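Local coordinates for protein LipS lipolytic enzyme (Unidentified, PDB 4FBL) that probably hydrolyses ester bonds of lipids and related esters, as a thermostable lipase of the alpha/beta-hydrolase fold recovered from a metagenome, at residues V209-M212 / L213-R216; G139-P142 / E143-A146; I270-R273 / S274-I278. All coordinates share one frame; numbering follows the deposited sequence.

Following the chain from its N terminus, the three contacts come in series, and none encloses or crosses another. Interaction 2 comes first, turning the chain from the end of helix 129-140 toward strand 147-151 of the central sheet. Interaction 1 then ends helix 200-213 and leads toward strand 221-226. Interaction 3 lies within helix 267-279, close to the C terminus. The first two touch, for R216 NH1 is 2.7 Å from G139 O, probably a hydrogen bond, and both border the second subunit. Interaction 3 stands apart, with nearest atoms about 5 Å from interaction 2 and about 14 Å from interaction 1, and packs on strands 147-151 and 221-226 and on helix 68-76.

Interaction 1. Residues V209-M212 / L213-R216; sequences VAEM and LLPR
L213 and V209 sit one helical turn apart, their side chains running alongside each other in the same direction. The CG1 branch of V209, anti to the backbone N (chi1 169°), lies 4.0 Å from CD1 of L213. The leucine has its CG anti to the carbonyl carbon (chi1 -69°), beside the backbone N, which sets CG 3.4 Å from V209 O. Behind the pair, L213 N donates to V209 O over 3.0 Å, an i to i+4 bond. L214 N also reaches E211 O, an i to i+3 bond, weak at 3.4 Å. The L214 side chain folds back over that same oxygen, its CD1 3.5 Å from E211 O, and meets the glutamate chain obliquely where CD1 comes within 4.1 Å of E211 CG. E211 itself is extended, which carries its carboxylate away from the turn to a salt bridge with R156 of the second subunit. P215, lacking an N-H, sets its CD 3.5 Å from M212 O. Beyond it, R216 N bonds to L213 O at 2.8 Å, in keeping with the tighter winding of the 3-10 segment 214-216. V209 and L213 also touch W136 of helix 129-140, while L213 faces A163 of the second subunit. This is a helix C terminus that passes into a 3-10 turn containing a proline, here the end of helix 200-213 ahead of strand 221-226 of the alpha/beta-hydrolase sheet.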
loop_
_atom_site.group_PDB
_atom_site.type_symbol
_atom_site.label_atom_id
_atom_site.label_comp_id
_atom_site.label_asym_id
_atom_site.label_seq_id
_atom_site.Cartn_x
_atom_site.Cartn_y
_atom_site.Cartn_z
ATOM N N VAL C 209 0.622 -5.093 -0.057
ATOM C CA VAL C 209 1.112 -6.130 0.842
ATOM C C VAL C 209 1.175 -7.440 0.051
ATOM O O VAL C 209 2.195 -8.146 0.074
ATOM C CB VAL C 209 0.298 -6.240 2.137
ATOM C CG1 VAL C 209 0.694 -7.563 2.930
ATOM C CG2 VAL C 209 0.531 -4.951 3.008
ATOM N N ALA C 210 0.131 -7.727 -0.745
ATOM C CA ALA C 210 0.127 -8.962 -1.572
ATOM C C ALA C 210 1.219 -9.006 -2.542
ATOM O O ALA C 210 1.877 -10.104 -2.713
ATOM C CB ALA C 210 -1.254 -9.147 -2.356
ATOM N N GLU C 211 1.370 -7.896 -3.298
ATOM C CA GLU C 211 2.488 -7.829 -4.202
ATOM C C GLU C 211 3.850 -8.134 -3.506
ATOM O O GLU C 211 4.707 -8.831 -4.074
ATOM C CB GLU C 211 2.581 -6.454 -4.881
ATOM C CG GLU C 211 3.631 -6.563 -6.039
ATOM C CD GLU C 211 3.810 -5.205 -6.862
ATOM O OE1 GLU C 211 3.029 -4.285 -6.698
ATOM O OE2 GLU C 211 4.713 -5.085 -7.699
ATOM N N MET C 212 4.094 -7.526 -2.353
ATOM C CA MET C 212 5.386 -7.721 -1.651
ATOM C C MET C 212 5.589 -9.195 -1.106
ATOM O O MET C 212 6.729 -9.700 -1.019
ATOM C CB MET C 212 5.466 -6.721 -0.488
ATOM C CG MET C 212 6.966 -6.474 -0.023
ATOM S SD MET C 212 7.159 -5.258 1.275
ATOM C CE MET C 212 6.202 -3.840 0.560
ATOM N N LEU C 213 4.474 -9.885 -0.778
ATOM C CA LEU C 213 4.506 -11.319 -0.440
ATOM C C LEU C 213 4.710 -12.351 -1.580
ATOM O O LEU C 213 5.000 -13.528 -1.306
ATOM C CB LEU C 213 3.210 -11.674 0.240
ATOM C CG LEU C 213 3.026 -11.095 1.609
ATOM C CD1 LEU C 213 1.575 -11.368 2.192
ATOM C CD2 LEU C 213 4.031 -11.733 2.579
ATOM N N LEU C 214 4.562 -11.946 -2.838
ATOM C CA LEU C 214 4.599 -12.862 -3.921
ATOM C C LEU C 214 5.704 -13.961 -3.850
ATOM O O LEU C 214 5.400 -15.108 -4.086
ATOM C CB LEU C 214 4.677 -12.099 -5.238
ATOM C CG LEU C 214 3.366 -11.518 -5.829
ATOM C CD1 LEU C 214 3.610 -10.499 -7.002
ATOM C CD2 LEU C 214 2.424 -12.601 -6.304
ATOM N N PRO C 215 6.999 -13.609 -3.570
ATOM C CA PRO C 215 8.100 -14.610 -3.539
ATOM C C PRO C 215 7.793 -15.721 -2.497
ATOM O O PRO C 215 8.197 -16.861 -2.627
ATOM C CB PRO C 215 9.319 -13.752 -3.060
ATOM C CG PRO C 215 8.989 -12.376 -3.760
ATOM C CD PRO C 215 7.509 -12.238 -3.346
ATOM N N ARG C 216 7.031 -15.402 -1.487
ATOM C CA ARG C 216 6.629 -16.392 -0.494
ATOM C C ARG C 216 5.502 -17.335 -0.861
ATOM O O ARG C 216 5.292 -18.355 -0.166
ATOM C CB ARG C 216 6.174 -15.685 0.730
ATOM C CG ARG C 216 7.245 -15.263 1.703
ATOM C CD ARG C 216 6.444 -14.482 2.685
ATOM N NE ARG C 216 6.986 -14.530 4.006
ATOM C CZ ARG C 216 6.445 -15.059 5.097
ATOM N NH1 ARG C 216 5.266 -15.670 5.149
ATOM N NH2 ARG C 216 7.171 -14.920 6.195
#

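Interaction 2. Residues G139-P142 / E143-A146; sequences GQFP and ERFA
F141, P142 and E143 form the core of a type I beta turn just beyond the end of helix 129-140, with P142 and E143 at its two central positions. R144 N closes the turn, donating to F141 O over 3.1 Å from above the carbonyl plane. E143, at the second central position, has its chain bent at chi2. F141 is also met by the side chain of R144, which runs beside it in the same direction, the CB atoms of F141 and R144 approaching to 3.8 Å. The guanidinium is nearly parallel to the phenyl ring, 12° between the planes, and offset toward its rim. NH1 of R144 stands 4.0 Å from F141 CD1, and CD1 sits over the centre of the guanidinium. With its CG anti to the backbone N (chi1 -166°), R144 runs out along the phenylalanine, and a bend at chi3 brings the guanidinium over the CD1 side of the ring. The opposite ring face is met by Q140 CG. F141 O also accepts from a water at 2.9 Å, and the water in turn accepts from F145 N at 3.0 Å, bridging the turn to the next residue. M112 of helix 101-118 packs against F141, R144 and F145. The chemistry implies a turn fixed by two bonds to one carbonyl, with an exposed arginine whose guanidinium lies nearly parallel to an aromatic face, which probably limits its motion; a weak, long ion pair to E116 would partly balance its charge.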
loop_
_atom_site.group_PDB
_atom_site.type_symbol
_atom_site.label_atom_id
_atom_site.label_comp_id
_atom_site.label_asym_id
_atom_site.label_seq_id
_atom_site.Cartn_x
_atom_site.Cartn_y
_atom_site.Cartn_z
ATOM N N GLY C 139 0.722 -16.174 0.734
ATOM C CA GLY C 139 2.057 -15.625 1.101
ATOM C C GLY C 139 2.242 -15.516 2.619
ATOM O O GLY C 139 3.355 -15.723 3.181
ATOM N N GLN C 140 1.144 -15.251 3.289
ATOM C CA GLN C 140 1.118 -15.012 4.735
ATOM C C GLN C 140 1.194 -16.331 5.487
ATOM O O GLN C 140 1.852 -16.381 6.583
ATOM C CB GLN C 140 -0.152 -14.303 5.165
ATOM C CG GLN C 140 -0.300 -14.099 6.640
ATOM C CD GLN C 140 0.788 -13.087 7.213
ATOM O OE1 GLN C 140 0.647 -11.902 7.091
ATOM N NE2 GLN C 140 1.851 -13.599 7.803
ATOM N N PHE C 141 0.571 -17.379 4.907
ATOM C CA PHE C 141 0.508 -18.753 5.534
ATOM C C PHE C 141 0.953 -19.724 4.454
ATOM O O PHE C 141 0.126 -20.375 3.808
ATOM C CB PHE C 141 -0.911 -19.070 5.897
ATOM C CG PHE C 141 -1.534 -18.034 6.826
ATOM C CD1 PHE C 141 -1.237 -18.027 8.225
ATOM C CD2 PHE C 141 -2.386 -17.036 6.305
ATOM C CE1 PHE C 141 -1.827 -17.021 9.080
ATOM C CE2 PHE C 141 -3.012 -16.070 7.131
ATOM C CZ PHE C 141 -2.736 -16.044 8.516
ATOM N N PRO C 142 2.246 -19.760 4.187
ATOM C CA PRO C 142 2.723 -20.401 2.986
ATOM C C PRO C 142 2.538 -21.916 2.897
ATOM O O PRO C 142 2.676 -22.435 1.842
ATOM C CB PRO C 142 4.248 -20.096 3.009
ATOM C CG PRO C 142 4.464 -19.097 4.042
ATOM C CD PRO C 142 3.358 -19.276 5.024
ATOM N N GLU C 143 2.236 -22.603 3.987
ATOM C CA GLU C 143 2.081 -24.051 3.920
ATOM C C GLU C 143 0.619 -24.386 4.019
ATOM O O GLU C 143 0.274 -25.571 4.097
ATOM C CB GLU C 143 2.697 -24.737 5.171
ATOM C CG GLU C 143 4.016 -24.210 5.573
ATOM C CD GLU C 143 5.126 -25.000 4.975
ATOM O OE1 GLU C 143 5.167 -25.205 3.751
ATOM O OE2 GLU C 143 5.979 -25.434 5.752
ATOM N N ARG C 144 -0.259 -23.391 4.092
ATOM C CA ARG C 144 -1.544 -23.733 4.546
ATOM C C ARG C 144 -2.451 -24.199 3.383
ATOM O O ARG C 144 -3.365 -25.014 3.565
ATOM C CB ARG C 144 -2.129 -22.549 5.194
ATOM C CG ARG C 144 -3.317 -23.025 5.968
ATOM C CD ARG C 144 -3.581 -21.963 7.010
ATOM N NE ARG C 144 -2.879 -22.082 8.293
ATOM C CZ ARG C 144 -3.218 -21.371 9.376
ATOM N NH1 ARG C 144 -4.236 -20.487 9.341
ATOM N NH2 ARG C 144 -2.542 -21.554 10.506
ATOM N N PHE C 145 -2.212 -23.655 2.186
ATOM C CA PHE C 145 -3.124 -23.898 1.056
ATOM C C PHE C 145 -2.567 -24.955 0.139
ATOM O O PHE C 145 -1.373 -24.967 -0.144
ATOM C CB PHE C 145 -3.398 -22.581 0.291
ATOM C CG PHE C 145 -4.246 -21.620 1.095
ATOM C CD1 PHE C 145 -5.638 -21.754 1.098
ATOM C CD2 PHE C 145 -3.656 -20.683 1.921
ATOM C CE1 PHE C 145 -6.476 -20.923 1.917
ATOM C CE2 PHE C 145 -4.480 -19.813 2.700
ATOM C CZ PHE C 145 -5.870 -19.946 2.653
ATOM N N ALA C 146 -3.421 -25.828 -0.342
ATOM C CA ALA C 146 -2.992 -26.776 -1.445
ATOM C C ALA C 146 -2.996 -26.091 -2.858
ATOM O O ALA C 146 -2.413 -26.595 -3.822
ATOM C CB ALA C 146 -3.914 -28.037 -1.470
HETATM O O HOH W 1 -0.261 -21.596 1.237
#

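Interaction 3. Residues I270-R273 / S274-I278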
loop_
_atom_site.group_PDB
_atom_site.type_symbol
_atom_site.label_atom_id
_atom_site.label_comp_id
_atom_site.label_asym_id
_atom_site.label_seq_id
_atom_site.Cartn_x
_atom_site.Cartn_y
_atom_site.Cartn_z
ATOM N N ILE C 270 -14.334 -20.791 -16.086
ATOM C CA ILE C 270 -13.638 -20.519 -14.806
ATOM C C ILE C 270 -14.066 -21.647 -13.803
ATOM O O ILE C 270 -13.232 -22.170 -13.098
ATOM C CB ILE C 270 -14.039 -19.108 -14.195
ATOM C CG1 ILE C 270 -13.510 -17.970 -15.066
ATOM C CG2 ILE C 270 -13.494 -18.969 -12.718
ATOM C CD1 ILE C 270 -14.167 -16.582 -14.727
ATOM N N LEU C 271 -15.352 -21.994 -13.741
ATOM C CA LEU C 271 -15.801 -23.001 -12.734
ATOM C C LEU C 271 -15.192 -24.317 -13.098
ATOM O O LEU C 271 -14.675 -25.073 -12.232
ATOM C CB LEU C 271 -17.337 -23.123 -12.763
ATOM C CG LEU C 271 -17.984 -24.171 -11.881
ATOM C CD1 LEU C 271 -17.527 -24.110 -10.397
ATOM C CD2 LEU C 271 -19.483 -24.105 -12.016
ATOM N N GLU C 272 -15.329 -24.648 -14.390
ATOM C CA GLU C 272 -14.796 -25.990 -14.854
ATOM C C GLU C 272 -13.293 -26.143 -14.582
ATOM O O GLU C 272 -12.831 -27.137 -14.024
ATOM C CB GLU C 272 -15.102 -26.255 -16.357
ATOM C CG GLU C 272 -14.870 -27.710 -16.779
ATOM C CD GLU C 272 -13.351 -28.132 -16.911
ATOM O OE1 GLU C 272 -12.487 -27.278 -17.299
ATOM O OE2 GLU C 272 -13.030 -29.342 -16.622
ATOM N N ARG C 273 -12.496 -25.172 -15.013
ATOM C CA ARG C 273 -11.022 -25.265 -14.790
ATOM C C ARG C 273 -10.658 -25.150 -13.303
ATOM O O ARG C 273 -9.698 -25.701 -12.898
ATOM C CB ARG C 273 -10.274 -24.192 -15.611
ATOM C CG ARG C 273 -10.573 -24.327 -17.049
ATOM C CD ARG C 273 -9.685 -25.374 -17.747
ATOM N NE ARG C 273 -8.715 -24.632 -18.570
ATOM C CZ ARG C 273 -8.733 -24.575 -19.916
ATOM N NH1 ARG C 273 -9.603 -25.282 -20.667
ATOM N NH2 ARG C 273 -7.867 -23.819 -20.528
ATOM N N SER C 274 -11.405 -24.394 -12.497
ATOM C CA SER C 274 -11.117 -24.286 -11.065
ATOM C C SER C 274 -11.426 -25.625 -10.428
ATOM O O SER C 274 -10.651 -26.087 -9.611
ATOM C CB SER C 274 -11.930 -23.180 -10.329
ATOM O OG SER C 274 -11.625 -21.898 -10.951
ATOM N N LEU C 275 -12.555 -26.247 -10.789
ATOM C CA LEU C 275 -12.895 -27.631 -10.215
ATOM C C LEU C 275 -11.813 -28.643 -10.627
ATOM O O LEU C 275 -11.311 -29.436 -9.796
ATOM C CB LEU C 275 -14.254 -28.082 -10.776
ATOM C CG LEU C 275 -15.510 -27.496 -10.135
ATOM C CD1 LEU C 275 -16.791 -27.816 -10.970
ATOM C CD2 LEU C 275 -15.615 -28.020 -8.699
ATOM N N ALA C 276 -11.395 -28.574 -11.892
ATOM C CA ALA C 276 -10.318 -29.460 -12.401
ATOM C C ALA C 276 -8.977 -29.295 -11.593
ATOM O O ALA C 276 -8.234 -30.270 -11.235
ATOM C CB ALA C 276 -10.124 -29.205 -13.897
ATOM N N PHE C 277 -8.674 -28.042 -11.321
ATOM C CA PHE C 277 -7.488 -27.655 -10.596
ATOM C C PHE C 277 -7.513 -28.178 -9.151
ATOM O O PHE C 277 -6.508 -28.705 -8.629
ATOM C CB PHE C 277 -7.440 -26.114 -10.596
ATOM C CG PHE C 277 -6.265 -25.527 -9.755
ATOM C CD1 PHE C 277 -4.943 -25.579 -10.232
ATOM C CD2 PHE C 277 -6.506 -24.979 -8.508
ATOM C CE1 PHE C 277 -3.883 -25.024 -9.423
ATOM C CE2 PHE C 277 -5.453 -24.475 -7.695
ATOM C CZ PHE C 277 -4.195 -24.457 -8.150
ATOM N N ILE C 278 -8.635 -27.986 -8.473
ATOM C CA ILE C 278 -8.831 -28.586 -7.175
ATOM C C ILE C 278 -8.668 -30.111 -7.139
ATOM O O ILE C 278 -7.944 -30.601 -6.222
ATOM C CB ILE C 278 -10.237 -28.260 -6.586
ATOM C CG1 ILE C 278 -10.316 -26.757 -6.226
ATOM C CG2 ILE C 278 -10.559 -29.077 -5.325
ATOM C CD1 ILE C 278 -11.843 -26.209 -6.068
#
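Helix 267-279, the C-terminal helix of this alpha/beta-hydrolase fold, lies against the central sheet, and two of its successive turns meet between I270 and F277. Regular i to i+4 bonding runs through the contact: L275 N donates to L271 O at 2.8 Å, A276 N to E272 O at 2.9 Å and F277 N to R273 O at 3.0 Å. Side chains follow the same spacing. L271 and L275 lie alongside one another and point the same way, their CD1 methyls 3.8 Å apart. Their torsions differ: CG of L271 is anti to the backbone N (chi1 176°), whereas that of L275 is anti to the carbonyl carbon (chi1 -79°), an arrangement that sets L275 CG 3.3 Å from L271 O. This leucine pair faces helix 68-76, where L271 touches F69 and L70, and L275 touches F74. On the more open side, E272 bends at chi2 and brings OE2 to 4.0 Å from the CB of A276. Toward the sheet, I270 and S274 both touch I224 of strand 221-226, and F277 reaches L222 of that strand and M149 of strand 147-151. The buried serine hydroxyl is satisfied within the helix. Its OG is turned beside its own backbone N (chi1 -59°), back toward the preceding turn, and donates to I270 O. That carbonyl is gripped twice by one residue, S274 N at 2.9 Å and S274 OG at 2.7 Å, the two donors arriving from opposite faces of its plane.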